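Local coordinates for zona pellucida sperm-binding protein 1 (PDB 6GF7), which is a zinc-binding glycoprotein of the avian egg coat, seen here as its amino-terminal Ig-like part, and probably serves in egg-coat architecture and fertilization, at residues Arg29-Lys34 with Gly61-Ser66; Gln9-Cys14 with Leu22-Arg27. The protein carries 2 engineered substitutions. All coordinates share one frame; numbering follows the deposited sequence.

The two contacts follow one another along the chain and lie about 7 Å apart, centre to centre. Interaction 2 is the hairpin pairing at the surface, Gln9-Cys14 with Leu22-Arg27; interaction 1, Arg29-Lys34 with Gly61-Ser66, is the buried packing of one sheet on the other. They meet along the strand 18-24, which pairs with 63-68: Leu63 N lies 2.7 Å from Ala23 O, a probable hydrogen bond, and Ile64 CG1 packs 3.5 Å from Leu22 CD2. Each contact carries zinc on an outward side, two ions at His32 and Lys34 in interaction 1 and one shared by His11 and Asp13 in interaction 2.

Interaction 1 of 2, residues Arg29-Lys34 with Gly61-Ser66; sequences RTVHFK and GGLIFS. With ZN (zinc ion), chain F; ZN (zinc ion), chain G.
Phe65 sets its CB over the middle of the Phe33 ring, 3.6 Å from the centroid and only 3° off the ring normal, a CH-pi contact at one end of the tightly packed part of this interface. The two rings are nearly parallel, 26° apart, but slid so that they barely overlap, with centroids 5.4 Å apart. Phe65 CG lies anti to the backbone N (chi1 167°), which carries its ring past Phe33. On the opposite face of the Phe33 ring sits Val31 CG1, displaced toward the rim, while the carbonyl oxygen of Leu63 stands at the ring edge. At the other end Leu63 CD1 lies 3.6 Å from Val31 CB and 3.5 Å from Thr30 OG1. With an alanine at Phe33 the ring is lost, and a gap is likely to open between Phe65 CB and Val31 CG1, which now pack on its two faces.

The other side of 29-34 is looser and wetter. The CB atoms of His32 and Lys34 point away from 61-66: His32 ND1 binds one zinc ion at 2.1 Å together with two waters, and the extended Lys34 chain brings NZ to 2.3 Å from a second. Glu44 completes the first site and Glu88 contributes to the second.

No hydrogen bond links the segments; 30-34 and 63-66 run in nearly the same direction, their axes 8.4 Å apart at closest approach, as expected for face-to-face sheets in an Ig-like sandwich. Strand 30-36 pairs with 80-90 and 42-44, strand 63-68 lies between 18-24 and 53-57, and Leu21, Leu55 and Leu87 also pack against Phe33.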
loop_
_atom_site.group_PDB
_atom_site.type_symbol
_atom_site.label_atom_id
_atom_site.label_comp_id
_atom_site.label_asym_id
_atom_site.label_seq_id
_atom_site.Cartn_x
_atom_site.Cartn_y
_atom_site.Cartn_z
ATOM N N ARG A 29 5.625 -16.407 19.554
ATOM C CA ARG A 29 5.089 -15.200 18.942
ATOM C C ARG A 29 5.150 -15.313 17.427
ATOM O O ARG A 29 5.760 -16.227 16.869
ATOM C CB ARG A 29 5.874 -13.968 19.396
ATOM C CG ARG A 29 5.709 -13.595 20.846
ATOM C CD ARG A 29 6.536 -12.365 21.175
ATOM N NE ARG A 29 6.276 -11.880 22.526
ATOM C CZ ARG A 29 6.747 -10.737 23.014
ATOM N NH1 ARG A 29 7.507 -9.956 22.259
ATOM N NH2 ARG A 29 6.452 -10.368 24.252
ATOM N N THR A 30 4.491 -14.371 16.757
ATOM C CA THR A 30 4.533 -14.306 15.304
ATOM C C THR A 30 4.719 -12.862 14.859
ATOM O O THR A 30 4.613 -11.916 15.648
ATOM C CB THR A 30 3.270 -14.899 14.674
ATOM O OG1 THR A 30 3.382 -14.842 13.247
ATOM C CG2 THR A 30 2.037 -14.126 15.118
ATOM N N VAL A 31 5.004 -12.700 13.570
ATOM C CA VAL A 31 5.278 -11.403 12.970
ATOM C C VAL A 31 4.317 -11.202 11.811
ATOM O O VAL A 31 4.082 -12.121 11.018
ATOM C CB VAL A 31 6.742 -11.301 12.483
ATOM C CG1 VAL A 31 7.017 -9.945 11.847
ATOM C CG2 VAL A 31 7.713 -11.566 13.622
ATOM N N HIS A 32 3.746 -10.009 11.729
ATOM C CA HIS A 32 2.982 -9.573 10.571
ATOM C C HIS A 32 3.731 -8.414 9.926
ATOM O O HIS A 32 4.174 -7.494 10.622
ATOM C CB HIS A 32 1.561 -9.170 10.958
ATOM C CG HIS A 32 0.651 -10.335 11.180
ATOM N ND1 HIS A 32 -0.723 -10.216 11.207
ATOM C CD2 HIS A 32 0.919 -11.642 11.408
ATOM C CE1 HIS A 32 -1.261 -11.400 11.429
ATOM N NE2 HIS A 32 -0.287 -12.283 11.560
ATOM N N PHE A 33 3.910 -8.481 8.613
ATOM C CA PHE A 33 4.650 -7.463 7.885
ATOM C C PHE A 33 3.698 -6.426 7.296
ATOM O O PHE A 33 2.631 -6.762 6.772
ATOM C CB PHE A 33 5.469 -8.104 6.773
ATOM C CG PHE A 33 6.523 -9.047 7.271
ATOM C CD1 PHE A 33 6.207 -10.372 7.509
ATOM C CD2 PHE A 33 7.812 -8.616 7.526
ATOM C CE1 PHE A 33 7.160 -11.255 7.962
ATOM C CE2 PHE A 33 8.772 -9.498 7.987
ATOM C CZ PHE A 33 8.445 -10.818 8.207
ATOM N N LYS A 34 4.098 -5.161 7.362
ATOM C CA LYS A 34 3.354 -4.089 6.719
ATOM C C LYS A 34 4.319 -3.205 5.944
ATOM O O LYS A 34 5.342 -2.774 6.484
ATOM C CB LYS A 34 2.596 -3.245 7.749
ATOM C CG LYS A 34 1.477 -3.963 8.452
ATOM C CD LYS A 34 0.797 -3.037 9.446
ATOM C CE LYS A 34 -0.317 -3.745 10.194
ATOM N NZ LYS A 34 -0.974 -2.829 11.165
ATOM N N GLY A 61 11.718 -21.747 13.118
ATOM C CA GLY A 61 10.700 -20.802 13.551
ATOM C C GLY A 61 10.662 -19.472 12.818
ATOM O O GLY A 61 9.835 -18.624 13.166
ATOM N N GLY A 62 11.517 -19.260 11.820
ATOM C CA GLY A 62 11.605 -17.955 11.194
ATOM C C GLY A 62 10.451 -17.666 10.252
ATOM O O GLY A 62 9.891 -18.556 9.615
ATOM N N LEU A 63 10.101 -16.385 10.162
ATOM C CA LEU A 63 9.075 -15.901 9.247
ATOM C C LEU A 63 9.745 -15.117 8.130
ATOM O O LEU A 63 10.521 -14.193 8.394
ATOM C CB LEU A 63 8.058 -15.032 9.984
ATOM C CG LEU A 63 7.394 -15.783 11.136
ATOM C CD1 LEU A 63 6.691 -14.832 12.054
ATOM C CD2 LEU A 63 6.412 -16.791 10.592
ATOM N N ILE A 64 9.444 -15.487 6.889
ATOM C CA ILE A 64 10.109 -14.944 5.712
ATOM C C ILE A 64 9.145 -14.045 4.950
ATOM O O ILE A 64 8.036 -14.467 4.598
ATOM C CB ILE A 64 10.616 -16.065 4.795
ATOM C CG1 ILE A 64 11.401 -17.094 5.605
ATOM C CG2 ILE A 64 11.479 -15.478 3.685
ATOM C CD1 ILE A 64 11.641 -18.386 4.864
ATOM N N PHE A 65 9.574 -12.821 4.676
ATOM C CA PHE A 65 8.876 -11.939 3.752
ATOM C C PHE A 65 9.775 -11.756 2.534
ATOM O O PHE A 65 10.869 -11.191 2.641
ATOM C CB PHE A 65 8.524 -10.606 4.409
ATOM C CG PHE A 65 8.095 -9.545 3.428
ATOM C CD1 PHE A 65 6.992 -9.730 2.612
ATOM C CD2 PHE A 65 8.772 -8.344 3.351
ATOM C CE1 PHE A 65 6.599 -8.749 1.714
ATOM C CE2 PHE A 65 8.377 -7.361 2.462
ATOM C CZ PHE A 65 7.286 -7.565 1.645
ATOM N N SER A 66 9.317 -12.239 1.385
ATOM C CA SER A 66 10.038 -12.093 0.131
ATOM C C SER A 66 9.392 -10.977 -0.667
ATOM O O SER A 66 8.166 -10.856 -0.692
ATOM C CB SER A 66 10.004 -13.382 -0.696
ATOM O OG SER A 66 10.548 -14.487 -0.006
HETATM ZN ZN ZN F . -1.769 -8.440 10.939
HETATM ZN ZN ZN G . -1.023 -3.634 13.313
HETATM O O HOH W 1 -1.550 -6.686 12.225
HETATM O O HOH W 2 -3.670 -9.441 10.512
HETATM O O HOH W 3 -0.851 -1.933 14.675
#

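Interaction 2 of 2, residues Gln9-Cys14 with Leu22-Arg27; sequences QYHYDC and LAYPTR. With ZN (zinc ion), chain E.
His11 and Leu22 face each other as an antiparallel hydrogen-bonded pair, His11 N to Leu22 O at 3.0 Å and Leu22 N to His11 O at 2.8 Å, and their side chains run side by side on the same face of the sheet. His11 CG is wedged between its own backbone N and carbonyl carbon (chi1 80°). With the ring turned this way, CE1 comes to 3.4 Å from Leu22 CD1, and NE2 reaches the zinc ion at 2.0 Å. Asp13, two residues on, supplies OD2 to the same metal, also at 2.0 Å, while its OD1 lies in the plane of the imidazole at the ring edge. Two waters fill the remaining positions of a four-ligand site, consistent with a metal on the solvent side of the hairpin, and the ion ties together alternate residues of one strand.

With CG anti to the carbonyl carbon (chi1 -61°), the Tyr24 ring lies beside strand 9-14 and presents its edge to Gln9 O and His11 CE1; Tyr24 N also donates to Gln9 O at 3.0 Å. On the other face, Tyr10 and Ala23 form a non-hydrogen-bonded pair, their CB atoms 4.2 Å apart.

Strand 9-14 is the outermost strand of its sheet within this chain, and 18-24 joins it to 63-68. Tyr10 and Ala23 turn inward, toward Val102 and Val31 respectively, and a disulfide from Cys14 to Cys106 fastens the hairpin to strand 96-106.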
loop_
_atom_site.group_PDB
_atom_site.type_symbol
_atom_site.label_atom_id
_atom_site.label_comp_id
_atom_site.label_asym_id
_atom_site.label_seq_id
_atom_site.Cartn_x
_atom_site.Cartn_y
_atom_site.Cartn_z
ATOM N N GLN A 9 14.779 -10.509 16.712
ATOM C CA GLN A 9 15.932 -10.608 15.833
ATOM C C GLN A 9 15.469 -10.734 14.390
ATOM O O GLN A 9 14.707 -11.647 14.053
ATOM C CB GLN A 9 16.808 -11.799 16.218
ATOM C CG GLN A 9 17.532 -11.624 17.536
ATOM C CD GLN A 9 18.639 -12.643 17.714
ATOM O OE1 GLN A 9 18.855 -13.494 16.849
ATOM N NE2 GLN A 9 19.351 -12.559 18.834
ATOM N N TYR A 10 15.957 -9.833 13.537
ATOM C CA TYR A 10 15.602 -9.843 12.128
ATOM C C TYR A 10 16.740 -9.274 11.292
ATOM O O TYR A 10 17.529 -8.446 11.753
ATOM C CB TYR A 10 14.313 -9.051 11.871
ATOM C CG TYR A 10 14.458 -7.580 12.147
ATOM C CD1 TYR A 10 14.901 -6.708 11.162
ATOM C CD2 TYR A 10 14.151 -7.059 13.397
ATOM C CE1 TYR A 10 15.040 -5.352 11.417
ATOM C CE2 TYR A 10 14.282 -5.705 13.660
ATOM C CZ TYR A 10 14.730 -4.858 12.667
ATOM O OH TYR A 10 14.868 -3.514 12.921
ATOM N N HIS A 11 16.788 -9.713 10.042
ATOM C CA HIS A 11 17.796 -9.277 9.092
ATOM C C HIS A 11 17.239 -9.509 7.698
ATOM O O HIS A 11 16.348 -10.340 7.506
ATOM C CB HIS A 11 19.125 -10.016 9.280
ATOM C CG HIS A 11 19.154 -11.374 8.658
ATOM N ND1 HIS A 11 18.704 -12.501 9.313
ATOM C CD2 HIS A 11 19.582 -11.789 7.444
ATOM C CE1 HIS A 11 18.854 -13.552 8.527
ATOM N NE2 HIS A 11 19.384 -13.147 7.387
ATOM N N TYR A 12 17.721 -8.735 6.737
ATOM C CA TYR A 12 17.302 -8.925 5.359
ATOM C C TYR A 12 18.491 -9.263 4.475
ATOM O O TYR A 12 19.635 -8.901 4.767
ATOM C CB TYR A 12 16.558 -7.696 4.823
ATOM C CG TYR A 12 17.393 -6.469 4.532
ATOM C CD1 TYR A 12 17.575 -5.494 5.501
ATOM C CD2 TYR A 12 17.942 -6.249 3.272
ATOM C CE1 TYR A 12 18.306 -4.348 5.243
ATOM C CE2 TYR A 12 18.681 -5.106 3.004
ATOM C CZ TYR A 12 18.859 -4.158 3.996
ATOM O OH TYR A 12 19.587 -3.013 3.748
ATOM N N ASP A 13 18.203 -9.991 3.402
ATOM C CA ASP A 13 19.197 -10.413 2.430
ATOM C C ASP A 13 18.794 -9.893 1.061
ATOM O O ASP A 13 17.611 -9.914 0.704
ATOM C CB ASP A 13 19.323 -11.936 2.370
ATOM C CG ASP A 13 19.830 -12.530 3.657
ATOM O OD1 ASP A 13 20.593 -11.841 4.374
ATOM O OD2 ASP A 13 19.477 -13.697 3.935
ATOM N N CYS A 14 19.781 -9.454 0.286
ATOM C CA CYS A 14 19.556 -9.004 -1.078
ATOM C C CYS A 14 19.912 -10.131 -2.041
ATOM O O CYS A 14 20.982 -10.734 -1.924
ATOM C CB CYS A 14 20.390 -7.760 -1.368
ATOM S SG CYS A 14 20.059 -6.348 -0.263
ATOM N N LEU A 22 13.921 -11.722 7.017
ATOM C CA LEU A 22 13.798 -12.839 7.939
ATOM C C LEU A 22 13.604 -12.329 9.355
ATOM O O LEU A 22 14.389 -11.509 9.840
ATOM C CB LEU A 22 15.030 -13.742 7.878
ATOM C CG LEU A 22 15.396 -14.325 6.516
ATOM C CD1 LEU A 22 16.563 -15.260 6.669
ATOM C CD2 LEU A 22 14.233 -15.076 5.950
ATOM N N ALA A 23 12.582 -12.839 10.017
ATOM C CA ALA A 23 12.309 -12.506 11.402
ATOM C C ALA A 23 12.195 -13.806 12.178
ATOM O O ALA A 23 11.606 -14.778 11.696
ATOM C CB ALA A 23 11.029 -11.678 11.541
ATOM N N TYR A 24 12.797 -13.832 13.363
ATOM C CA TYR A 24 12.752 -14.999 14.240
ATOM C C TYR A 24 12.083 -14.595 15.544
ATOM O O TYR A 24 12.754 -14.129 16.479
ATOM C CB TYR A 24 14.155 -15.545 14.483
ATOM C CG TYR A 24 14.846 -15.989 13.219
ATOM C CD1 TYR A 24 14.695 -17.289 12.745
ATOM C CD2 TYR A 24 15.633 -15.112 12.488
ATOM C CE1 TYR A 24 15.322 -17.708 11.583
ATOM C CE2 TYR A 24 16.265 -15.521 11.318
ATOM C CZ TYR A 24 16.106 -16.821 10.874
ATOM O OH TYR A 24 16.728 -17.241 9.718
ATOM N N PRO A 25 10.771 -14.758 15.661
ATOM C CA PRO A 25 10.107 -14.387 16.909
ATOM C C PRO A 25 10.338 -15.469 17.948
ATOM O O PRO A 25 10.584 -16.636 17.633
ATOM C CB PRO A 25 8.627 -14.273 16.519
ATOM C CG PRO A 25 8.488 -15.062 15.250
ATOM C CD PRO A 25 9.848 -15.349 14.678
ATOM N N THR A 26 10.253 -15.064 19.202
ATOM C CA THR A 26 10.510 -15.954 20.317
ATOM C C THR A 26 9.231 -16.220 21.094
ATOM O O THR A 26 8.232 -15.508 20.954
ATOM C CB THR A 26 11.574 -15.351 21.242
ATOM O OG1 THR A 26 11.876 -16.269 22.299
ATOM C CG2 THR A 26 11.080 -14.027 21.837
ATOM N N ARG A 27 9.269 -17.281 21.901
ATOM C CA ARG A 27 8.228 -17.551 22.890
ATOM C C ARG A 27 6.854 -17.725 22.245
ATOM O O ARG A 27 5.849 -17.219 22.748
ATOM C CB ARG A 27 8.192 -16.430 23.934
ATOM C CG ARG A 27 9.565 -16.077 24.491
ATOM C CD ARG A 27 9.523 -14.897 25.450
ATOM N NE ARG A 27 9.169 -15.280 26.811
ATOM C CZ ARG A 27 9.053 -14.416 27.813
ATOM N NH1 ARG A 27 9.262 -13.125 27.596
ATOM N NH2 ARG A 27 8.732 -14.842 29.028
HETATM ZN ZN ZN E . 20.025 -14.241 5.799
HETATM O O HOH W 4 22.170 -14.700 5.921
HETATM O O HOH W 5 19.348 -16.315 6.057
#